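Local coordinates for protein ribokinase RBSK (Mycobacterium tuberculosis, PDB 3GO6) that probably phosphorylates D-ribose at O-5 with ATP and magnesium, giving D-ribose 5-phosphate for nucleotide and amino acid synthesis or the pentose phosphate pathway, at residues F213-T216 / A222-V225; S139-C144 / L159-A164. One frame throughout, in Å; residues are numbered along the deposited sequence.

Contact 1 (F213-T216 / A222-V225)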
ATOM      1  N   PHE A 213      -6.900 -26.691  20.903  1.00 18.67           N
ATOM      2  CA  PHE A 213      -7.437 -25.671  19.997  1.00 18.91           C
ATOM      3  C   PHE A 213      -7.533 -24.364  20.790  1.00 18.61           C
ATOM      4  O   PHE A 213      -8.266 -24.286  21.779  1.00 18.45           O
ATOM      5  CB  PHE A 213      -8.821 -26.072  19.462  1.00 19.06           C
ATOM      6  CG  PHE A 213      -9.097 -25.658  18.025  1.00 19.56           C
ATOM      7  CD1 PHE A 213      -8.371 -24.621  17.400  1.00 19.80           C
ATOM      8  CD2 PHE A 213     -10.119 -26.293  17.302  1.00 21.44           C
ATOM      9  CE1 PHE A 213      -8.639 -24.248  16.081  1.00 19.85           C
ATOM     10  CE2 PHE A 213     -10.401 -25.941  15.974  1.00 22.03           C
ATOM     11  CZ  PHE A 213      -9.662 -24.913  15.353  1.00 20.40           C
ATOM     12  N   VAL A 214      -6.754 -23.363  20.374  1.00 17.62           N
ATOM     13  CA  VAL A 214      -6.685 -22.068  21.059  1.00 16.88           C
ATOM     14  C   VAL A 214      -7.348 -21.045  20.159  1.00 17.31           C
ATOM     15  O   VAL A 214      -6.797 -20.644  19.121  1.00 17.26           O
ATOM     16  CB  VAL A 214      -5.221 -21.658  21.391  1.00 16.92           C
ATOM     17  CG1 VAL A 214      -5.181 -20.292  22.091  1.00 15.88           C
ATOM     18  CG2 VAL A 214      -4.539 -22.715  22.271  1.00 15.62           C
ATOM     19  N   ILE A 215      -8.548 -20.629  20.528  1.00 17.40           N
ATOM     20  CA  ILE A 215      -9.319 -19.751  19.669  1.00 18.18           C
ATOM     21  C   ILE A 215      -9.291 -18.353  20.272  1.00 18.68           C
ATOM     22  O   ILE A 215      -9.845 -18.120  21.338  1.00 19.07           O
ATOM     23  CB  ILE A 215     -10.780 -20.240  19.453  1.00 18.54           C
ATOM     24  CG1 ILE A 215     -10.822 -21.657  18.865  1.00 20.11           C
ATOM     25  CG2 ILE A 215     -11.541 -19.304  18.518  1.00 18.47           C
ATOM     26  CD1 ILE A 215     -10.884 -22.721  19.951  1.00 24.23           C
ATOM     27  N   THR A 216      -8.632 -17.423  19.591  1.00 18.74           N
ATOM     28  CA  THR A 216      -8.477 -16.077  20.121  1.00 18.40           C
ATOM     29  C   THR A 216      -9.777 -15.299  19.919  1.00 19.12           C
ATOM     30  O   THR A 216     -10.475 -15.486  18.925  1.00 18.89           O
ATOM     31  CB  THR A 216      -7.306 -15.338  19.443  1.00 18.77           C
ATOM     32  OG1 THR A 216      -7.529 -15.325  18.031  1.00 18.12           O
ATOM     33  CG2 THR A 216      -5.963 -16.057  19.751  1.00 16.85           C
ATOM     34  N   ALA A 222      -8.992 -15.537  25.029  1.00 23.64           N
ATOM     35  CA  ALA A 222      -9.000 -16.755  24.230  1.00 23.75           C
ATOM     36  C   ALA A 222      -9.895 -17.822  24.849  1.00 23.99           C
ATOM     37  O   ALA A 222     -10.127 -17.828  26.060  1.00 24.30           O
ATOM     38  CB  ALA A 222      -7.561 -17.297  24.044  1.00 23.39           C
ATOM     39  N   ARG A 223     -10.400 -18.698  23.988  1.00 23.94           N
ATOM     40  CA  ARG A 223     -11.202 -19.869  24.347  1.00 24.56           C
ATOM     41  C   ARG A 223     -10.311 -21.091  24.061  1.00 24.12           C
ATOM     42  O   ARG A 223      -9.636 -21.138  23.026  1.00 22.66           O
ATOM     43  CB  ARG A 223     -12.409 -19.890  23.412  1.00 25.37           C
ATOM     44  CG  ARG A 223     -13.547 -20.760  23.749  1.00 29.96           C
ATOM     45  CD  ARG A 223     -14.819 -20.297  22.984  1.00 32.94           C
ATOM     46  NE  ARG A 223     -14.750 -20.348  21.510  1.00 34.90           N
ATOM     47  CZ  ARG A 223     -14.814 -21.469  20.785  1.00 36.26           C
ATOM     48  NH1 ARG A 223     -14.894 -22.652  21.380  1.00 36.15           N
ATOM     49  NH2 ARG A 223     -14.776 -21.419  19.459  1.00 35.67           N
ATOM     50  N   TYR A 224     -10.300 -22.062  24.970  1.00 23.08           N
ATOM     51  CA  TYR A 224      -9.595 -23.332  24.749  1.00 23.48           C
ATOM     52  C   TYR A 224     -10.597 -24.486  24.582  1.00 24.20           C
ATOM     53  O   TYR A 224     -11.562 -24.587  25.352  1.00 23.80           O
ATOM     54  CB  TYR A 224      -8.637 -23.608  25.909  1.00 22.83           C
ATOM     55  CG  TYR A 224      -8.019 -24.983  25.910  1.00 23.23           C
ATOM     56  CD1 TYR A 224      -6.703 -25.176  25.476  1.00 23.18           C
ATOM     57  CD2 TYR A 224      -8.744 -26.104  26.342  1.00 21.33           C
ATOM     58  CE1 TYR A 224      -6.131 -26.428  25.462  1.00 22.96           C
ATOM     59  CE2 TYR A 224      -8.170 -27.373  26.336  1.00 23.99           C
ATOM     60  CZ  TYR A 224      -6.866 -27.528  25.897  1.00 23.51           C
ATOM     61  OH  TYR A 224      -6.285 -28.763  25.892  1.00 22.07           O
ATOM     62  N   VAL A 225     -10.366 -25.326  23.567  1.00 24.34           N
ATOM     63  CA  VAL A 225     -11.083 -26.593  23.389  1.00 24.40           C
ATOM     64  C   VAL A 225     -10.056 -27.694  23.124  1.00 24.52           C
ATOM     65  O   VAL A 225      -9.255 -27.592  22.186  1.00 23.71           O
ATOM     66  CB  VAL A 225     -12.072 -26.568  22.201  1.00 25.18           C
ATOM     67  CG1 VAL A 225     -12.940 -27.846  22.187  1.00 25.75           C
ATOM     68  CG2 VAL A 225     -12.958 -25.326  22.229  1.00 25.78           C
TER

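Contact 2 (S139-C144 / L159-A164)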
ATOM      1  N   SER A 139      17.295 -28.597   7.632  1.00 47.20           N
ATOM      2  CA  SER A 139      17.457 -28.503   9.083  1.00 47.47           C
ATOM      3  C   SER A 139      16.692 -27.312   9.673  1.00 47.03           C
ATOM      4  O   SER A 139      17.060 -26.791  10.735  1.00 46.82           O
ATOM      5  CB  SER A 139      18.951 -28.438   9.451  1.00 47.99           C
ATOM      6  OG  SER A 139      19.540 -27.234   8.971  1.00 49.36           O
ATOM      7  N   ALA A 140      15.629 -26.897   8.977  1.00 46.47           N
ATOM      8  CA  ALA A 140      14.738 -25.826   9.433  1.00 45.90           C
ATOM      9  C   ALA A 140      14.318 -26.002  10.888  1.00 45.49           C
ATOM     10  O   ALA A 140      14.361 -25.043  11.658  1.00 45.79           O
ATOM     11  CB  ALA A 140      13.495 -25.724   8.531  1.00 46.10           C
ATOM     12  N   VAL A 141      13.931 -27.218  11.267  1.00 44.47           N
ATOM     13  CA  VAL A 141      13.436 -27.478  12.627  1.00 43.94           C
ATOM     14  C   VAL A 141      14.406 -28.276  13.511  1.00 43.52           C
ATOM     15  O   VAL A 141      13.998 -28.880  14.508  1.00 43.51           O
ATOM     16  CB  VAL A 141      12.041 -28.145  12.603  1.00 44.01           C
ATOM     17  CG1 VAL A 141      11.032 -27.236  11.894  1.00 44.29           C
ATOM     18  CG2 VAL A 141      12.104 -29.498  11.913  1.00 44.41           C
ATOM     19  N   ALA A 142      15.693 -28.264  13.153  1.00 42.93           N
ATOM     20  CA  ALA A 142      16.719 -28.911  13.978  1.00 41.79           C
ATOM     21  C   ALA A 142      16.696 -28.336  15.388  1.00 40.67           C
ATOM     22  O   ALA A 142      16.552 -27.119  15.575  1.00 40.77           O
ATOM     23  CB  ALA A 142      18.107 -28.740  13.352  1.00 42.07           C
ATOM     24  N   ASN A 143      16.815 -29.219  16.374  1.00 39.06           N
ATOM     25  CA  ASN A 143      16.972 -28.827  17.773  1.00 37.80           C
ATOM     26  C   ASN A 143      15.969 -27.764  18.235  1.00 35.93           C
ATOM     27  O   ASN A 143      16.361 -26.672  18.677  1.00 35.57           O
ATOM     28  CB  ASN A 143      18.407 -28.350  18.046  1.00 38.46           C
ATOM     29  CG  ASN A 143      19.459 -29.318  17.520  1.00 40.77           C
ATOM     30  OD1 ASN A 143      20.313 -28.944  16.706  1.00 42.91           O
ATOM     31  ND2 ASN A 143      19.387 -30.573  17.964  1.00 42.53           N
ATOM     32  N   CYS A 144      14.677 -28.051  18.093  1.00 33.35           N
ATOM     33  CA  CYS A 144      13.691 -27.145  18.680  1.00 30.74           C
ATOM     34  C   CYS A 144      12.768 -27.859  19.644  1.00 28.68           C
ATOM     35  O   CYS A 144      12.608 -29.082  19.592  1.00 28.53           O
ATOM     36  CB  CYS A 144      12.918 -26.335  17.625  1.00 30.90           C
ATOM     37  SG  CYS A 144      11.569 -27.184  16.774  1.00 32.38           S
ATOM     38  N   LEU A 159       3.614 -28.263   6.437  1.00 20.33           N
ATOM     39  CA  LEU A 159       3.417 -29.699   6.689  1.00 21.11           C
ATOM     40  C   LEU A 159       4.734 -30.460   6.819  1.00 21.75           C
ATOM     41  O   LEU A 159       4.906 -31.238   7.753  1.00 23.26           O
ATOM     42  CB  LEU A 159       2.553 -30.332   5.583  1.00 21.26           C
ATOM     43  CG  LEU A 159       2.267 -31.843   5.669  1.00 20.70           C
ATOM     44  CD1 LEU A 159       1.508 -32.170   6.943  1.00 20.41           C
ATOM     45  CD2 LEU A 159       1.478 -32.317   4.447  1.00 21.65           C
ATOM     46  N   ALA A 160       5.664 -30.234   5.894  1.00 22.26           N
ATOM     47  CA  ALA A 160       6.998 -30.829   5.990  1.00 22.42           C
ATOM     48  C   ALA A 160       7.714 -30.453   7.279  1.00 22.61           C
ATOM     49  O   ALA A 160       8.307 -31.308   7.923  1.00 22.48           O
ATOM     50  CB  ALA A 160       7.843 -30.465   4.793  1.00 22.69           C
ATOM     51  N   ALA A 161       7.658 -29.173   7.670  1.00 22.50           N
ATOM     52  CA  ALA A 161       8.256 -28.750   8.937  1.00 21.76           C
ATOM     53  C   ALA A 161       7.590 -29.469  10.105  1.00 21.16           C
ATOM     54  O   ALA A 161       8.267 -29.920  11.039  1.00 21.20           O
ATOM     55  CB  ALA A 161       8.136 -27.242   9.112  1.00 21.89           C
ATOM     56  N   ALA A 162       6.264 -29.580  10.051  1.00 21.44           N
ATOM     57  CA  ALA A 162       5.508 -30.232  11.134  1.00 22.38           C
ATOM     58  C   ALA A 162       5.902 -31.700  11.307  1.00 22.99           C
ATOM     59  O   ALA A 162       6.094 -32.168  12.433  1.00 23.05           O
ATOM     60  CB  ALA A 162       4.014 -30.100  10.902  1.00 21.65           C
ATOM     61  N   ARG A 163       6.030 -32.418  10.191  1.00 24.70           N
ATOM     62  CA  ARG A 163       6.407 -33.844  10.234  1.00 25.93           C
ATOM     63  C   ARG A 163       7.816 -34.049  10.784  1.00 26.82           C
ATOM     64  O   ARG A 163       8.039 -34.963  11.591  1.00 27.15           O
ATOM     65  CB  ARG A 163       6.262 -34.499   8.863  1.00 26.34           C
ATOM     66  CG  ARG A 163       4.824 -34.789   8.497  1.00 26.09           C
ATOM     67  CD  ARG A 163       4.668 -35.080   7.017  1.00 30.07           C
ATOM     68  NE  ARG A 163       3.317 -35.559   6.750  1.00 30.95           N
ATOM     69  CZ  ARG A 163       2.773 -35.670   5.544  1.00 33.58           C
ATOM     70  NH1 ARG A 163       3.456 -35.328   4.457  1.00 33.59           N
ATOM     71  NH2 ARG A 163       1.527 -36.114   5.432  1.00 33.64           N
ATOM     72  N   ALA A 164       8.755 -33.196  10.364  1.00 27.66           N
ATOM     73  CA  ALA A 164      10.118 -33.204  10.925  1.00 28.75           C
ATOM     74  C   ALA A 164      10.116 -32.895  12.424  1.00 29.53           C
ATOM     75  O   ALA A 164      10.684 -33.645  13.221  1.00 29.45           O
ATOM     76  CB  ALA A 164      10.998 -32.227  10.184  1.00 28.91           C
TER

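Contact 1 (F213-T216 / A222-V225)
I215 and R223 are paired on neighbouring antiparallel strands, and their side chains lie side by side, pointing the same way. R223 CG stands anti to the backbone N, and a bend at chi3 (62°) turns the guanidinium toward I215. NH2 of R223 lies 4.0 Å from I215 CG2. I215 CD1 sits 4.0 Å above one face of the guanidinium, offset toward its rim. R223 NH2 also forms a salt bridge with E200 OE1. I215 also meets the ring of F213, two residues earlier. Its CG1 lies 4.1 Å above one ring face, near the rim. On the same side of the sheet, I215 CD1 reaches diagonally to V225 CG2, 4.0 Å away.

The strands form a beta hairpin toward one edge of the large mixed sheet of this PfkB-type sugar kinase. F213-V225 and I215-R223 are hydrogen-bonded pairs, V214-Y224 and T216-A222 non-hydrogen-bonded ones. The bonds of the I215-R223 pair are nearly straight: I215 N to R223 O is 2.8 Å at 170°, and R223 N to I215 O is 2.8 Å at 175°.

V214, T216, A222 and Y224 point to the other side of the sheet. There V214 CG1 meets A222 CB at 4.3 Å, and helices 246-257 and 265-282 pack over them. The Y224 ring stacks with F231, while its OH bonds to H212 and to the backbone of D228. T216, predicted to bind ATP, has its side chain against N199 on the adjoining strand.

Contact 2 (S139-C144 / L159-A164)
V141 meets A161 and A164 without any flat side-chain group between them. R163 is on the same helix, but its CB points away from the loop. One face of its guanidinium carries L159 CD2, 3.5 Å above the plane and offset toward the rim, and I192 of helix 183-192 also touches the R163 side chain. The contact itself is made by methyl groups and one backbone carbonyl.

The setting is the beta-alpha-beta crossover of the ribokinase fold. Strand 146-149 is followed by helix 155-167 and then by the parallel neighbouring strand 171-175. Residues 139-144 lie in the loop that leads into the first of these strands. S139 to A142 make a type I beta turn, closed by the bond from A142 N to S139 O at 3.1 Å. V141 is the third residue of this turn, and its CB points toward the helix. The loop is also gripped from outside by R101, which donates hydrogen bonds to the carbonyl oxygens of A140 and A142.

A161 and A164 are three residues apart, so both come to the side of the helix near the loop. Both present a CB methyl to V141. C23 and L147, on two sheet strands, also touch V141, while V25 and L147 touch A161. V141 and A161 thus sit where the loop, the helix and strands 21-25 and 146-149 meet.

V141 has chi1 at -60°, which sets CG1 anti to its carbonyl carbon and CG2 between that carbon and the backbone N. Both methyls lie near A161 O, V141 CG1 at 3.9 Å and CG2 at 4.0 Å. CG1 also meets A161 CB at 4.0 Å. The tighter approach is that of V141 CG2 to A164 CB, at 3.4 Å.

Both contacts involve the large mixed sheet, but at different places. Contact 1 pairs two of its strands toward one edge. Contact 2 packs a crossover helix against the loop that enters strand 146-149. Their centres are about 24 Å apart and their nearest atoms about 15 Å, so they do not touch. In sequence, both segments of contact 2 precede those of contact 1. Contact 1 borders the probable nucleotide site. It holds T216, predicted to bind ATP, whose side chain is about 11 Å from the bound ribose. The A222 side chain is about 4 Å from that of C276, an ADP-binding residue. Contact 2 is plain packing, away from the sugar, nucleotide and metal sites.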